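Side-chain contacts in ATPase BagA (Mycobacterium tuberculosis H37Rv, PDB 6BS3), which hydrolyses ATP as one subunit of the heterodimeric BagAB ATPase complex, whose activity is needed for resistance to nitric oxide and to high glycerol: residues 237-242 with 303-308; 167-172 with 221-226. One frame throughout, in Å; residues are numbered along the deposited sequence.

Contact 1 of 2, residues 237-242 with 303-308. With ADP (adenosine-5'-diphosphate), chain C.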
loop_
_atom_site.group_PDB
_atom_site.type_symbol
_atom_site.label_atom_id
_atom_site.label_comp_id
_atom_site.label_asym_id
_atom_site.label_seq_id
_atom_site.Cartn_x
_atom_site.Cartn_y
_atom_site.Cartn_z
ATOM N N VAL A 237 14.880 8.550 9.140
ATOM C CA VAL A 237 14.412 7.817 7.962
ATOM C C VAL A 237 14.833 6.357 8.266
ATOM O O VAL A 237 15.988 6.118 8.599
ATOM C CB VAL A 237 14.964 8.337 6.606
ATOM C CG1 VAL A 237 14.683 7.340 5.473
ATOM C CG2 VAL A 237 14.378 9.697 6.268
ATOM N N ILE A 238 13.881 5.417 8.244
ATOM C CA ILE A 238 14.150 4.015 8.530
ATOM C C ILE A 238 14.056 3.221 7.245
ATOM O O ILE A 238 12.960 3.053 6.701
ATOM C CB ILE A 238 13.242 3.458 9.668
ATOM C CG1 ILE A 238 13.300 4.363 10.925
ATOM C CG2 ILE A 238 13.582 1.981 9.986
ATOM C CD1 ILE A 238 12.282 4.013 12.149
ATOM N N VAL A 239 15.214 2.758 6.741
ATOM C CA VAL A 239 15.298 1.957 5.519
ATOM C C VAL A 239 15.104 0.504 5.899
ATOM O O VAL A 239 15.999 -0.115 6.463
ATOM C CB VAL A 239 16.573 2.202 4.649
ATOM C CG1 VAL A 239 16.567 1.302 3.407
ATOM C CG2 VAL A 239 16.700 3.667 4.235
ATOM N N ASN A 240 13.907 -0.024 5.612
ATOM C CA ASN A 240 13.526 -1.399 5.900
ATOM C C ASN A 240 13.945 -2.369 4.780
ATOM O O ASN A 240 14.227 -1.950 3.646
ATOM C CB ASN A 240 12.000 -1.462 6.116
ATOM C CG ASN A 240 11.506 -2.679 6.861
ATOM O OD1 ASN A 240 12.249 -3.344 7.603
ATOM N ND2 ASN A 240 10.226 -2.998 6.684
ATOM N N ARG A 241 13.967 -3.673 5.125
ATOM C CA ARG A 241 14.241 -4.839 4.263
ATOM C C ARG A 241 15.486 -4.694 3.395
ATOM O O ARG A 241 15.430 -4.865 2.172
ATOM C CB ARG A 241 13.028 -5.240 3.406
ATOM C CG ARG A 241 11.754 -5.407 4.194
ATOM C CD ARG A 241 10.756 -6.316 3.523
ATOM N NE ARG A 241 10.422 -5.881 2.172
ATOM C CZ ARG A 241 9.609 -6.535 1.356
ATOM N NH1 ARG A 241 9.004 -7.647 1.763
ATOM N NH2 ARG A 241 9.383 -6.079 0.131
ATOM N N ASN A 242 16.623 -4.418 4.051
ATOM C CA ASN A 242 17.899 -4.335 3.377
ATOM C C ASN A 242 18.347 -5.737 3.025
ATOM O O ASN A 242 17.896 -6.697 3.645
ATOM C CB ASN A 242 18.925 -3.642 4.256
ATOM C CG ASN A 242 18.745 -2.156 4.254
ATOM O OD1 ASN A 242 19.131 -1.461 3.291
ATOM N ND2 ASN A 242 18.145 -1.649 5.334
ATOM N N GLN A 303 20.599 6.882 -2.971
ATOM C CA GLN A 303 21.364 8.128 -3.165
ATOM C C GLN A 303 20.469 9.384 -3.070
ATOM O O GLN A 303 20.945 10.425 -2.620
ATOM C CB GLN A 303 22.136 8.086 -4.507
ATOM C CG GLN A 303 23.041 9.287 -4.792
ATOM C CD GLN A 303 24.035 9.011 -5.893
ATOM O OE1 GLN A 303 25.239 8.871 -5.649
ATOM N NE2 GLN A 303 23.560 8.928 -7.134
ATOM N N GLN A 304 19.182 9.283 -3.476
ATOM C CA GLN A 304 18.218 10.394 -3.407
ATOM C C GLN A 304 17.960 10.877 -1.961
ATOM O O GLN A 304 17.549 12.026 -1.770
ATOM C CB GLN A 304 16.888 9.991 -4.049
ATOM C CG GLN A 304 16.920 9.809 -5.561
ATOM C CD GLN A 304 15.544 9.425 -6.037
ATOM O OE1 GLN A 304 15.180 8.246 -6.063
ATOM N NE2 GLN A 304 14.733 10.415 -6.391
ATOM N N LEU A 305 18.177 9.992 -0.955
ATOM C CA LEU A 305 17.997 10.304 0.464
ATOM C C LEU A 305 19.219 11.058 1.018
ATOM O O LEU A 305 19.081 11.766 2.017
ATOM C CB LEU A 305 17.768 9.025 1.301
ATOM C CG LEU A 305 16.533 8.126 1.010
ATOM C CD1 LEU A 305 16.609 6.821 1.809
ATOM C CD2 LEU A 305 15.203 8.835 1.305
ATOM N N ASP A 306 20.411 10.902 0.385
ATOM C CA ASP A 306 21.676 11.545 0.792
ATOM C C ASP A 306 21.578 13.076 0.901
ATOM O O ASP A 306 22.312 13.686 1.678
ATOM C CB ASP A 306 22.842 11.144 -0.141
ATOM C CG ASP A 306 23.192 9.659 -0.171
ATOM O OD1 ASP A 306 22.533 8.871 0.557
ATOM O OD2 ASP A 306 24.123 9.282 -0.924
ATOM N N ALA A 307 20.654 13.675 0.141
ATOM C CA ALA A 307 20.376 15.108 0.112
ATOM C C ALA A 307 19.784 15.613 1.436
ATOM O O ALA A 307 19.992 16.783 1.784
ATOM C CB ALA A 307 19.421 15.417 -1.029
ATOM N N LEU A 308 19.039 14.739 2.159
ATOM C CA LEU A 308 18.418 15.067 3.446
ATOM C C LEU A 308 19.460 15.019 4.550
ATOM O O LEU A 308 20.229 14.061 4.623
ATOM C CB LEU A 308 17.296 14.070 3.809
ATOM C CG LEU A 308 16.215 13.763 2.783
ATOM C CD1 LEU A 308 15.619 12.403 3.054
ATOM C CD2 LEU A 308 15.132 14.830 2.782
HETATM P PB ADP C . 2.720 -1.087 6.583
HETATM O O1B ADP C . 2.043 -0.985 7.967
HETATM O O2B ADP C . 1.643 -1.358 5.507
HETATM O O3B ADP C . 3.582 0.095 6.230
HETATM P PA ADP C . 3.655 -3.782 7.411
HETATM O O1A ADP C . 2.239 -4.378 7.498
HETATM O O2A ADP C . 4.255 -3.596 8.752
HETATM O O3A ADP C . 3.608 -2.406 6.610
HETATM O "O5'" ADP C . 4.569 -4.578 6.388
HETATM C "C5'" ADP C . 4.213 -4.990 5.048
HETATM C "C4'" ADP C . 4.592 -6.445 4.896
HETATM O "O4'" ADP C . 6.027 -6.575 4.975
HETATM C "C3'" ADP C . 4.029 -7.406 5.947
HETATM O "O3'" ADP C . 3.701 -8.645 5.337
HETATM C "C2'" ADP C . 5.185 -7.540 6.948
HETATM O "O2'" ADP C . 5.152 -8.740 7.714
HETATM C "C1'" ADP C . 6.392 -7.464 6.016
HETATM N N9 ADP C . 7.625 -6.972 6.630
HETATM C C8 ADP C . 7.812 -5.781 7.286
HETATM N N7 ADP C . 9.049 -5.569 7.668
HETATM C C5 ADP C . 9.725 -6.703 7.239
HETATM C C6 ADP C . 11.084 -7.087 7.307
HETATM N N6 ADP C . 12.034 -6.361 7.899
HETATM N N1 ADP C . 11.436 -8.262 6.734
HETATM C C2 ADP C . 10.489 -9.005 6.149
HETATM N N3 ADP C . 9.179 -8.758 6.043
HETATM C C4 ADP C . 8.859 -7.576 6.600
#

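Contact 2 of 2, residues 167-172 with 221-226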
loop_
_atom_site.group_PDB
_atom_site.type_symbol
_atom_site.label_atom_id
_atom_site.label_comp_id
_atom_site.label_asym_id
_atom_site.label_seq_id
_atom_site.Cartn_x
_atom_site.Cartn_y
_atom_site.Cartn_z
ATOM N N GLY A 167 1.225 9.742 2.245
ATOM C CA GLY A 167 0.296 10.556 1.468
ATOM C C GLY A 167 -0.769 11.258 2.288
ATOM O O GLY A 167 -1.431 12.165 1.787
ATOM N N ARG A 168 -0.938 10.858 3.567
ATOM C CA ARG A 168 -1.965 11.389 4.474
ATOM C C ARG A 168 -1.419 11.999 5.762
ATOM O O ARG A 168 -2.182 12.635 6.493
ATOM C CB ARG A 168 -2.952 10.259 4.845
ATOM C CG ARG A 168 -3.716 9.687 3.663
ATOM C CD ARG A 168 -4.723 8.639 4.082
ATOM N NE ARG A 168 -5.683 8.390 3.007
ATOM C CZ ARG A 168 -6.894 7.865 3.178
ATOM N NH1 ARG A 168 -7.313 7.525 4.393
ATOM N NH2 ARG A 168 -7.698 7.685 2.138
ATOM N N ILE A 169 -0.129 11.775 6.072
ATOM C CA ILE A 169 0.482 12.193 7.345
ATOM C C ILE A 169 0.432 13.708 7.587
ATOM O O ILE A 169 0.102 14.111 8.708
ATOM C CB ILE A 169 1.920 11.611 7.563
ATOM C CG1 ILE A 169 2.405 11.784 9.027
ATOM C CG2 ILE A 169 2.969 12.145 6.555
ATOM C CD1 ILE A 169 1.609 11.006 10.110
ATOM N N ALA A 170 0.750 14.531 6.574
ATOM C CA ALA A 170 0.782 15.990 6.741
ATOM C C ALA A 170 -0.591 16.546 7.078
ATOM O O ALA A 170 -0.694 17.306 8.035
ATOM C CB ALA A 170 1.386 16.677 5.515
ATOM N N ARG A 171 -1.647 16.100 6.366
ATOM C CA ARG A 171 -3.041 16.474 6.626
ATOM C C ARG A 171 -3.512 15.970 8.007
ATOM O O ARG A 171 -4.177 16.715 8.736
ATOM C CB ARG A 171 -3.953 15.956 5.493
ATOM C CG ARG A 171 -5.482 16.110 5.730
ATOM C CD ARG A 171 -5.968 17.559 5.763
ATOM N NE ARG A 171 -5.584 18.307 4.560
ATOM C CZ ARG A 171 -6.358 18.472 3.491
ATOM N NH1 ARG A 171 -7.585 17.963 3.463
ATOM N NH2 ARG A 171 -5.914 19.154 2.442
ATOM N N PHE A 172 -3.139 14.729 8.381
ATOM C CA PHE A 172 -3.482 14.149 9.684
ATOM C C PHE A 172 -2.984 15.012 10.861
ATOM O O PHE A 172 -3.663 15.101 11.892
ATOM C CB PHE A 172 -2.940 12.714 9.802
ATOM C CG PHE A 172 -3.122 12.065 11.158
ATOM C CD1 PHE A 172 -4.387 11.687 11.604
ATOM C CD2 PHE A 172 -2.027 11.809 11.979
ATOM C CE1 PHE A 172 -4.554 11.079 12.855
ATOM C CE2 PHE A 172 -2.196 11.192 13.232
ATOM C CZ PHE A 172 -3.457 10.831 13.658
ATOM N N LEU A 221 10.522 11.649 0.587
ATOM C CA LEU A 221 11.060 12.979 0.259
ATOM C C LEU A 221 9.964 14.059 0.249
ATOM O O LEU A 221 10.134 15.108 0.872
ATOM C CB LEU A 221 11.812 12.947 -1.088
ATOM C CG LEU A 221 13.098 12.110 -1.144
ATOM C CD1 LEU A 221 13.590 11.953 -2.577
ATOM C CD2 LEU A 221 14.182 12.715 -0.292
ATOM N N GLU A 222 8.835 13.776 -0.437
ATOM C CA GLU A 222 7.660 14.641 -0.553
ATOM C C GLU A 222 7.006 14.903 0.799
ATOM O O GLU A 222 6.527 16.017 1.019
ATOM C CB GLU A 222 6.638 14.027 -1.510
ATOM C CG GLU A 222 7.031 14.140 -2.974
ATOM C CD GLU A 222 6.227 13.296 -3.945
ATOM O OE1 GLU A 222 6.481 13.405 -5.166
ATOM O OE2 GLU A 222 5.347 12.527 -3.493
ATOM N N ALA A 223 6.974 13.881 1.697
ATOM C CA ALA A 223 6.427 14.000 3.052
ATOM C C ALA A 223 7.337 14.857 3.933
ATOM O O ALA A 223 6.830 15.764 4.580
ATOM C CB ALA A 223 6.202 12.630 3.683
ATOM N N ILE A 224 8.665 14.617 3.922
ATOM C CA ILE A 224 9.651 15.419 4.689
ATOM C C ILE A 224 9.533 16.919 4.349
ATOM O O ILE A 224 9.510 17.745 5.263
ATOM C CB ILE A 224 11.108 14.873 4.527
ATOM C CG1 ILE A 224 11.278 13.581 5.348
ATOM C CG2 ILE A 224 12.175 15.932 4.908
ATOM C CD1 ILE A 224 12.545 12.784 5.124
ATOM N N GLU A 225 9.407 17.252 3.057
ATOM C CA GLU A 225 9.270 18.627 2.555
ATOM C C GLU A 225 7.982 19.286 3.081
ATOM O O GLU A 225 8.039 20.413 3.586
ATOM C CB GLU A 225 9.321 18.627 1.013
ATOM C CG GLU A 225 9.238 19.992 0.339
ATOM C CD GLU A 225 9.310 19.966 -1.181
ATOM O OE1 GLU A 225 8.752 19.029 -1.803
ATOM O OE2 GLU A 225 9.919 20.902 -1.752
ATOM N N GLU A 226 6.837 18.568 2.994
ATOM C CA GLU A 226 5.532 19.035 3.468
ATOM C C GLU A 226 5.587 19.219 4.994
ATOM O O GLU A 226 5.083 20.211 5.511
ATOM C CB GLU A 226 4.473 17.977 3.148
ATOM C CG GLU A 226 3.379 18.393 2.193
ATOM C CD GLU A 226 2.288 17.349 2.030
ATOM O OE1 GLU A 226 2.619 16.148 1.879
ATOM O OE2 GLU A 226 1.096 17.734 2.055
HETATM O O HOH W 1 1.295 13.868 3.758
#

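Contact 1 of 2, residues 237-242 with 303-308
Strand 234-242 of the P-loop NTPase sheet meets the loop between helix 278-302 and strand 312-316 through Val-237, Val-239, Leu-305 and Leu-308. The contact is wholly apolar. CD1 of Leu-305 is its hub. This methyl lies 4.0 Å from Val-239 CG2 and 4.2 Å from Val-237 CG1, so one leucine branch spans two valines on the same side of the strand. The leucine crosses both valines at a slant. Val-237 is forked between two partners. CG1 stands anti to the backbone N (chi1 167°) and serves Leu-305. CG2, beside the backbone N, faces Leu-308 CD1 at a looser 4.4 Å.

A type I beta turn from Leu-305 to Leu-308 brings the two leucines to one side. It is closed by the bond from Leu-308 N to Leu-305 O, 3.0 Å. The turn leads into strand 312-316, the parallel neighbour of strand 234-242 at one end of the sheet. Asp-306 makes a salt bridge to Arg-312 at the start of that strand. Ile-224 of helix 214-229 also packs on Val-237.

The C-terminal part of strand 234-242 reaches the nucleotide, as is usual in P-loop folds. Asn-240 OD1 accepts a weak hydrogen bond from ADP N6 (3.0 Å, N-H...O angle 129°). Its ND2 is 3.0 Å from ADP N7 and is hydrogen-bonded to Thr-32 O, which helps fix the rotation of the amide. The chain turns a corner at Arg-241. There CG and CD lie over one face of the adenine, with CG 3.6 Å from ADP C6.

Contact 2 of 2, residues 167-172 with 221-226
Van der Waals contact is made at two places, Ala-170 with Glu-226 and Ile-169 with Ala-223. The methyl of Ala-170 sits over one face of the Glu-226 carboxylate. Its CB is 3.6 Å from OE2 and 3.7 Å from CD of that glutamate. Ala-170 CB also approaches Glu-226 CB at 4.1 Å, so the glutamate passes alongside the alanine before presenting its carboxylate. The chain of Glu-226 is extended beyond CG (chi2 -174°), which carries the acid group across to the short helix 169-172. On the buried side, Ile-169 CG2 meets Ala-223 CB at 4.4 Å. The other branch of Ile-169 leads away from helix 214-229. Ala-223 itself packs on Leu-208 of the central sheet.

The polar link is indirect. One water accepts from the backbone N of Ala-170 at 2.9 Å and donates to Glu-226 OE1 at 3.2 Å. It lies well out of the carboxylate plane, on the same side as the alanine methyl. Arg-168 is the N-cap of helix 169-172, so the amide of Ala-170 belongs to the first turn, where no earlier helical carbonyl can reach it.

The segment 167-172 follows strand 158-162 and probably corresponds to switch II of Get3-like ATPases. At its end, Phe-172 packs on helix 130-146.

A carboxylate near the start of a helix would probably be favoured by the helix dipole. Any such attraction would act through space and through one water; the two helices are otherwise joined by light packing.

How the contacts relate
Contact 2 comes first along the chain, and both its segments precede those of contact 1. The centres are about 16 Å apart. Helix 214-229 joins them. It leads into strand 234-242, and with strand 204-210 the three elements form a beta-alpha-beta unit of the parallel part of the sheet. One side of this helix faces helix 169-172. Another meets the 303-308 loop, where Leu-308 CD1 lies 3.7 Å from both Leu-221 CD2 and Ile-224 CD1. Helix 214-229 therefore packs against a probable switch segment near the P-loop and, at another side, against the 303-308 loop; the strand it leads into carries Asn-240 to the adenine of ADP.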